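Local coordinates for mannosephosphate isomerase, putative (Archaeoglobus fulgidus, PDB 1ZX5), which probably interconverts mannose 6-phosphate and fructose 6-phosphate as a zinc-dependent isomerase of the type 1 family, at residues Asn158-Arg171 / Val213-Thr227. Residues are numbered along the deposited sequence; the frame is centred on the assembly and turned at random.
Sequences NTFETTPYDTFVIR and VEEFEVKGKKGMAET
K222 folds back over the type II beta turn T163-D166, bent at chi2 (63°) and again at chi3, and its ammonium ends among three oxygens: T163 OG1, P164 O and, in a salt bridge, D166 OD1 at 2.8 Å from NZ. D166 OD1 is met from above the carboxylate plane, while OD2 accepts T163 N in a nearly straight bond (168°). Replacing D166 by an alanine is likely to leave K222 NZ without its charged partner and T163 N without its side-chain acceptor. Backbone bonds continue the join: G223 N to Y165 O, G220 N to T167 O, and V169 N to V218 O at 2.8 Å. T167 OG1 gives a further one to K221 O (2.7 Å), which takes M224 N from the opposite face of its plane, closing the type II turn K221-M224; water 2 links T167 N to G220 O. Apolar side chains pack beside these bonds. F160 puts CZ 3.5 Å from V218 CG2, with E215 CG and K219 CG also against its ring, and T167 CB rests 3.7 Å from A225 CB. At the far end R171 NH1 reaches E217 O weakly, its guanidinium lying over V169 CG1. A single backbone bridge, F168 with K219, joins segment 213-223 to outermost strand 167-170, consistent with packing between the two cupin-type sheets of a type 1 phosphomannose isomerase.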
loop_
_atom_site.group_PDB
_atom_site.type_symbol
_atom_site.label_atom_id
_atom_site.label_comp_id
_atom_site.label_asym_id
_atom_site.label_seq_id
_atom_site.Cartn_x
_atom_site.Cartn_y
_atom_site.Cartn_z
ATOM N N ASN A 158 -9.219 -1.555 18.407
ATOM C CA ASN A 158 -7.877 -1.415 18.989
ATOM C C ASN A 158 -7.268 -0.124 18.462
ATOM O O ASN A 158 -7.266 0.114 17.253
ATOM C CB ASN A 158 -6.957 -2.587 18.636
ATOM C CG ASN A 158 -7.516 -3.937 19.063
ATOM O OD1 ASN A 158 -7.617 -4.863 18.244
ATOM N ND2 ASN A 158 -7.868 -4.065 20.340
ATOM N N THR A 159 -6.796 0.712 19.380
ATOM C CA THR A 159 -6.184 1.991 19.056
ATOM C C THR A 159 -4.673 1.880 19.226
ATOM O O THR A 159 -4.191 1.429 20.255
ATOM C CB THR A 159 -6.752 3.112 19.945
ATOM O OG1 THR A 159 -8.171 3.139 19.785
ATOM C CG2 THR A 159 -6.169 4.496 19.567
ATOM N N PHE A 160 -3.937 2.270 18.195
ATOM C CA PHE A 160 -2.494 2.195 18.233
ATOM C C PHE A 160 -1.920 3.572 18.051
ATOM O O PHE A 160 -2.143 4.215 17.027
ATOM C CB PHE A 160 -1.985 1.278 17.132
ATOM C CG PHE A 160 -2.506 -0.120 17.235
ATOM C CD1 PHE A 160 -1.851 -1.061 18.039
ATOM C CD2 PHE A 160 -3.653 -0.503 16.541
ATOM C CE1 PHE A 160 -2.332 -2.364 18.133
ATOM C CE2 PHE A 160 -4.136 -1.795 16.631
ATOM C CZ PHE A 160 -3.474 -2.731 17.430
ATOM N N GLU A 161 -1.198 4.036 19.061
ATOM C CA GLU A 161 -0.422 5.259 18.937
ATOM C C GLU A 161 0.896 4.862 18.320
ATOM O O GLU A 161 1.681 4.162 18.934
ATOM C CB GLU A 161 -0.250 5.936 20.304
ATOM C CG GLU A 161 -1.405 6.894 20.573
ATOM C CD GLU A 161 -1.839 6.953 22.013
ATOM O OE1 GLU A 161 -0.983 7.207 22.903
ATOM O OE2 GLU A 161 -3.058 6.773 22.252
ATOM N N THR A 162 1.115 5.288 17.082
ATOM C CA THR A 162 2.243 4.803 16.302
ATOM C C THR A 162 3.523 5.599 16.535
ATOM O O THR A 162 3.496 6.708 17.075
ATOM C CB THR A 162 1.904 4.785 14.797
ATOM O OG1 THR A 162 1.751 6.128 14.315
ATOM C CG2 THR A 162 0.611 4.003 14.539
ATOM N N THR A 163 4.644 4.989 16.153
ATOM C CA THR A 163 5.910 5.686 15.934
ATOM C C THR A 163 6.306 5.343 14.504
ATOM O O THR A 163 5.813 4.346 13.963
ATOM C CB THR A 163 7.024 5.238 16.924
ATOM O OG1 THR A 163 7.193 3.816 16.845
ATOM C CG2 THR A 163 6.682 5.642 18.370
ATOM N N PRO A 164 7.174 6.168 13.873
ATOM C CA PRO A 164 7.570 5.880 12.500
ATOM C C PRO A 164 8.006 4.427 12.301
ATOM O O PRO A 164 8.732 3.863 13.144
ATOM C CB PRO A 164 8.761 6.820 12.283
ATOM C CG PRO A 164 8.470 7.981 13.165
ATOM C CD PRO A 164 7.807 7.404 14.382
ATOM N N TYR A 165 7.575 3.850 11.181
ATOM C CA TYR A 165 7.983 2.525 10.719
ATOM C C TYR A 165 7.328 1.347 11.450
ATOM O O TYR A 165 7.679 0.194 11.190
ATOM C CB TYR A 165 9.525 2.395 10.599
ATOM C CG TYR A 165 10.094 3.496 9.734
ATOM C CD1 TYR A 165 9.799 3.550 8.365
ATOM C CD2 TYR A 165 10.880 4.521 10.289
ATOM C CE1 TYR A 165 10.287 4.595 7.554
ATOM C CE2 TYR A 165 11.363 5.569 9.498
ATOM C CZ TYR A 165 11.061 5.595 8.131
ATOM O OH TYR A 165 11.538 6.611 7.335
ATOM N N ASP A 166 6.380 1.632 12.347
ATOM C CA ASP A 166 5.458 0.598 12.803
ATOM C C ASP A 166 4.761 0.044 11.580
ATOM O O ASP A 166 4.546 0.781 10.596
ATOM C CB ASP A 166 4.392 1.166 13.747
ATOM C CG ASP A 166 4.921 1.430 15.129
ATOM O OD1 ASP A 166 6.059 1.000 15.445
ATOM O OD2 ASP A 166 4.203 2.082 15.906
ATOM N N THR A 167 4.417 -1.244 11.640
ATOM C CA THR A 167 3.691 -1.897 10.568
ATOM C C THR A 167 2.418 -2.562 11.072
ATOM O O THR A 167 2.287 -2.899 12.256
ATOM C CB THR A 167 4.546 -2.966 9.811
ATOM O OG1 THR A 167 4.886 -4.035 10.695
ATOM C CG2 THR A 167 5.818 -2.377 9.214
ATOM N N PHE A 168 1.480 -2.738 10.144
ATOM C CA PHE A 168 0.231 -3.433 10.387
ATOM C C PHE A 168 -0.038 -4.345 9.210
ATOM O O PHE A 168 0.409 -4.074 8.091
ATOM C CB PHE A 168 -0.927 -2.426 10.558
ATOM C CG PHE A 168 -0.754 -1.533 11.743
ATOM C CD1 PHE A 168 -1.209 -1.929 12.995
ATOM C CD2 PHE A 168 -0.090 -0.320 11.621
ATOM C CE1 PHE A 168 -1.022 -1.123 14.116
ATOM C CE2 PHE A 168 0.103 0.495 12.736
ATOM C CZ PHE A 168 -0.364 0.090 13.986
ATOM N N VAL A 169 -0.751 -5.432 9.473
ATOM C CA VAL A 169 -1.275 -6.273 8.410
ATOM C C VAL A 169 -2.778 -6.332 8.613
ATOM O O VAL A 169 -3.256 -6.806 9.644
ATOM C CB VAL A 169 -0.656 -7.708 8.391
ATOM C CG1 VAL A 169 -1.349 -8.582 7.320
ATOM C CG2 VAL A 169 0.868 -7.648 8.141
ATOM N N ILE A 170 -3.512 -5.802 7.633
ATOM C CA ILE A 170 -4.966 -5.719 7.701
ATOM C C ILE A 170 -5.551 -6.795 6.803
ATOM O O ILE A 170 -5.513 -6.693 5.569
ATOM C CB ILE A 170 -5.496 -4.299 7.297
ATOM C CG1 ILE A 170 -4.739 -3.187 8.047
ATOM C CG2 ILE A 170 -7.010 -4.209 7.513
ATOM C CD1 ILE A 170 -4.913 -3.197 9.562
ATOM N N ARG A 171 -6.075 -7.831 7.446
ATOM C CA ARG A 171 -6.658 -8.981 6.760
ATOM C C ARG A 171 -8.152 -8.771 6.456
ATOM O O ARG A 171 -8.820 -7.961 7.110
ATOM C CB ARG A 171 -6.419 -10.251 7.587
ATOM C CG ARG A 171 -4.933 -10.593 7.663
ATOM C CD ARG A 171 -4.608 -11.885 8.423
ATOM N NE ARG A 171 -3.149 -12.069 8.456
ATOM C CZ ARG A 171 -2.351 -11.598 9.416
ATOM N NH1 ARG A 171 -2.862 -10.928 10.450
ATOM N NH2 ARG A 171 -1.034 -11.792 9.344
ATOM N N VAL A 213 -10.312 -8.882 18.303
ATOM C CA VAL A 213 -9.038 -9.173 17.664
ATOM C C VAL A 213 -7.937 -8.725 18.617
ATOM O O VAL A 213 -7.962 -7.599 19.122
ATOM C CB VAL A 213 -8.935 -8.489 16.271
ATOM C CG1 VAL A 213 -7.527 -8.553 15.720
ATOM C CG2 VAL A 213 -9.902 -9.143 15.298
ATOM N N GLU A 214 -6.999 -9.625 18.892
ATOM C CA GLU A 214 -5.839 -9.292 19.720
ATOM C C GLU A 214 -4.873 -8.404 18.943
ATOM O O GLU A 214 -4.760 -8.525 17.723
ATOM C CB GLU A 214 -5.119 -10.559 20.187
ATOM C CG GLU A 214 -5.979 -11.557 20.980
ATOM C CD GLU A 214 -6.487 -11.001 22.302
ATOM O OE1 GLU A 214 -5.808 -10.144 22.902
ATOM O OE2 GLU A 214 -7.572 -11.432 22.751
ATOM N N GLU A 215 -4.177 -7.520 19.652
ATOM C CA GLU A 215 -3.223 -6.603 19.021
ATOM C C GLU A 215 -2.157 -7.307 18.184
ATOM O O GLU A 215 -1.832 -6.839 17.093
ATOM C CB GLU A 215 -2.589 -5.668 20.050
ATOM C CG GLU A 215 -3.616 -4.722 20.675
ATOM C CD GLU A 215 -3.010 -3.694 21.628
ATOM O OE1 GLU A 215 -1.759 -3.626 21.748
ATOM O OE2 GLU A 215 -3.804 -2.952 22.259
ATOM N N PHE A 216 -1.640 -8.436 18.680
ATOM C CA PHE A 216 -0.600 -9.191 17.959
ATOM C C PHE A 216 -1.082 -9.716 16.598
ATOM O O PHE A 216 -0.269 -10.026 15.724
ATOM C CB PHE A 216 0.006 -10.324 18.825
ATOM C CG PHE A 216 -0.894 -11.533 18.983
ATOM C CD1 PHE A 216 -1.007 -12.483 17.961
ATOM C CD2 PHE A 216 -1.627 -11.724 20.155
ATOM C CE1 PHE A 216 -1.853 -13.601 18.102
ATOM C CE2 PHE A 216 -2.471 -12.844 20.310
ATOM C CZ PHE A 216 -2.584 -13.780 19.281
ATOM N N GLU A 217 -2.401 -9.803 16.420
ATOM C CA GLU A 217 -2.973 -10.271 15.162
ATOM C C GLU A 217 -2.946 -9.211 14.057
ATOM O O GLU A 217 -3.071 -9.551 12.885
ATOM C CB GLU A 217 -4.413 -10.764 15.355
ATOM C CG GLU A 217 -4.603 -11.869 16.394
ATOM C CD GLU A 217 -6.079 -12.203 16.609
ATOM O OE1 GLU A 217 -6.768 -12.544 15.621
ATOM O OE2 GLU A 217 -6.568 -12.117 17.756
ATOM N N VAL A 218 -2.806 -7.935 14.416
ATOM C CA VAL A 218 -2.774 -6.865 13.410
ATOM C C VAL A 218 -1.420 -6.142 13.298
ATOM O O VAL A 218 -1.109 -5.578 12.259
ATOM C CB VAL A 218 -3.947 -5.842 13.574
ATOM C CG1 VAL A 218 -5.296 -6.553 13.462
ATOM C CG2 VAL A 218 -3.858 -5.103 14.894
ATOM N N LYS A 219 -0.635 -6.161 14.372
ATOM C CA LYS A 219 0.677 -5.515 14.409
ATOM C C LYS A 219 1.751 -6.328 13.687
ATOM O O LYS A 219 1.876 -7.533 13.911
ATOM C CB LYS A 219 1.118 -5.318 15.857
ATOM C CG LYS A 219 0.797 -3.974 16.473
ATOM C CD LYS A 219 1.190 -4.014 17.951
ATOM C CE LYS A 219 1.721 -2.672 18.448
ATOM N NZ LYS A 219 1.620 -2.542 19.958
ATOM N N GLY A 220 2.525 -5.675 12.821
ATOM C CA GLY A 220 3.714 -6.308 12.251
ATOM C C GLY A 220 4.950 -5.989 13.079
ATOM O O GLY A 220 4.847 -5.376 14.144
ATOM N N LYS A 221 6.119 -6.397 12.586
ATOM C CA LYS A 221 7.408 -6.010 13.202
ATOM C C LYS A 221 7.833 -4.617 12.750
ATOM O O LYS A 221 7.429 -4.159 11.682
ATOM C CB LYS A 221 8.514 -7.012 12.848
ATOM C CG LYS A 221 8.317 -8.380 13.493
ATOM C CD LYS A 221 9.480 -9.318 13.215
ATOM C CE LYS A 221 9.107 -10.764 13.599
ATOM N NZ LYS A 221 10.336 -11.623 13.724
ATOM N N LYS A 222 8.646 -3.950 13.561
ATOM C CA LYS A 222 9.225 -2.669 13.178
ATOM C C LYS A 222 9.890 -2.757 11.792
ATOM O O LYS A 222 10.773 -3.587 11.564
ATOM C CB LYS A 222 10.226 -2.193 14.252
ATOM C CG LYS A 222 10.909 -0.845 13.958
ATOM C CD LYS A 222 9.945 0.339 13.874
ATOM C CE LYS A 222 9.546 0.844 15.248
ATOM N NZ LYS A 222 8.646 2.032 15.195
ATOM N N GLY A 223 9.422 -1.928 10.864
ATOM C CA GLY A 223 10.015 -1.817 9.534
ATOM C C GLY A 223 9.853 -3.009 8.600
ATOM O O GLY A 223 10.550 -3.099 7.598
HETATM N N MSE A 224 8.918 -3.908 8.895
HETATM C CA MSE A 224 8.871 -5.188 8.209
HETATM C C MSE A 224 7.516 -5.855 8.380
HETATM O O MSE A 224 7.099 -6.145 9.503
HETATM C CB MSE A 224 9.940 -6.075 8.827
HETATM C CG MSE A 224 10.554 -7.117 7.960
HETATM SE SE MSE A 224 11.880 -8.022 9.144
HETATM C CE MSE A 224 10.936 -9.749 9.357
ATOM N N ALA A 225 6.830 -6.101 7.269
ATOM C CA ALA A 225 5.553 -6.806 7.292
ATOM C C ALA A 225 5.332 -7.565 5.993
ATOM O O ALA A 225 5.847 -7.172 4.944
ATOM C CB ALA A 225 4.393 -5.823 7.534
ATOM N N GLU A 226 4.561 -8.650 6.068
ATOM C CA GLU A 226 4.179 -9.398 4.878
ATOM C C GLU A 226 2.824 -10.104 4.973
ATOM O O GLU A 226 2.280 -10.324 6.057
ATOM C CB GLU A 226 5.294 -10.363 4.412
ATOM C CG GLU A 226 5.866 -11.282 5.458
ATOM C CD GLU A 226 7.041 -12.135 4.947
ATOM O OE1 GLU A 226 8.036 -11.608 4.380
ATOM O OE2 GLU A 226 6.955 -13.359 5.115
ATOM N N THR A 227 2.274 -10.410 3.802
ATOM C CA THR A 227 1.118 -11.283 3.671
ATOM C C THR A 227 1.659 -12.549 3.011
ATOM O O THR A 227 2.881 -12.740 2.972
ATOM C CB THR A 227 0.005 -10.622 2.834
ATOM O OG1 THR A 227 0.404 -10.560 1.461
ATOM C CG2 THR A 227 -0.292 -9.211 3.337
HETATM O O HOH W 1 1.155 0.760 19.109
HETATM O O HOH W 2 5.150 -2.558 14.224
HETATM O O HOH W 3 0.944 -12.175 7.418
#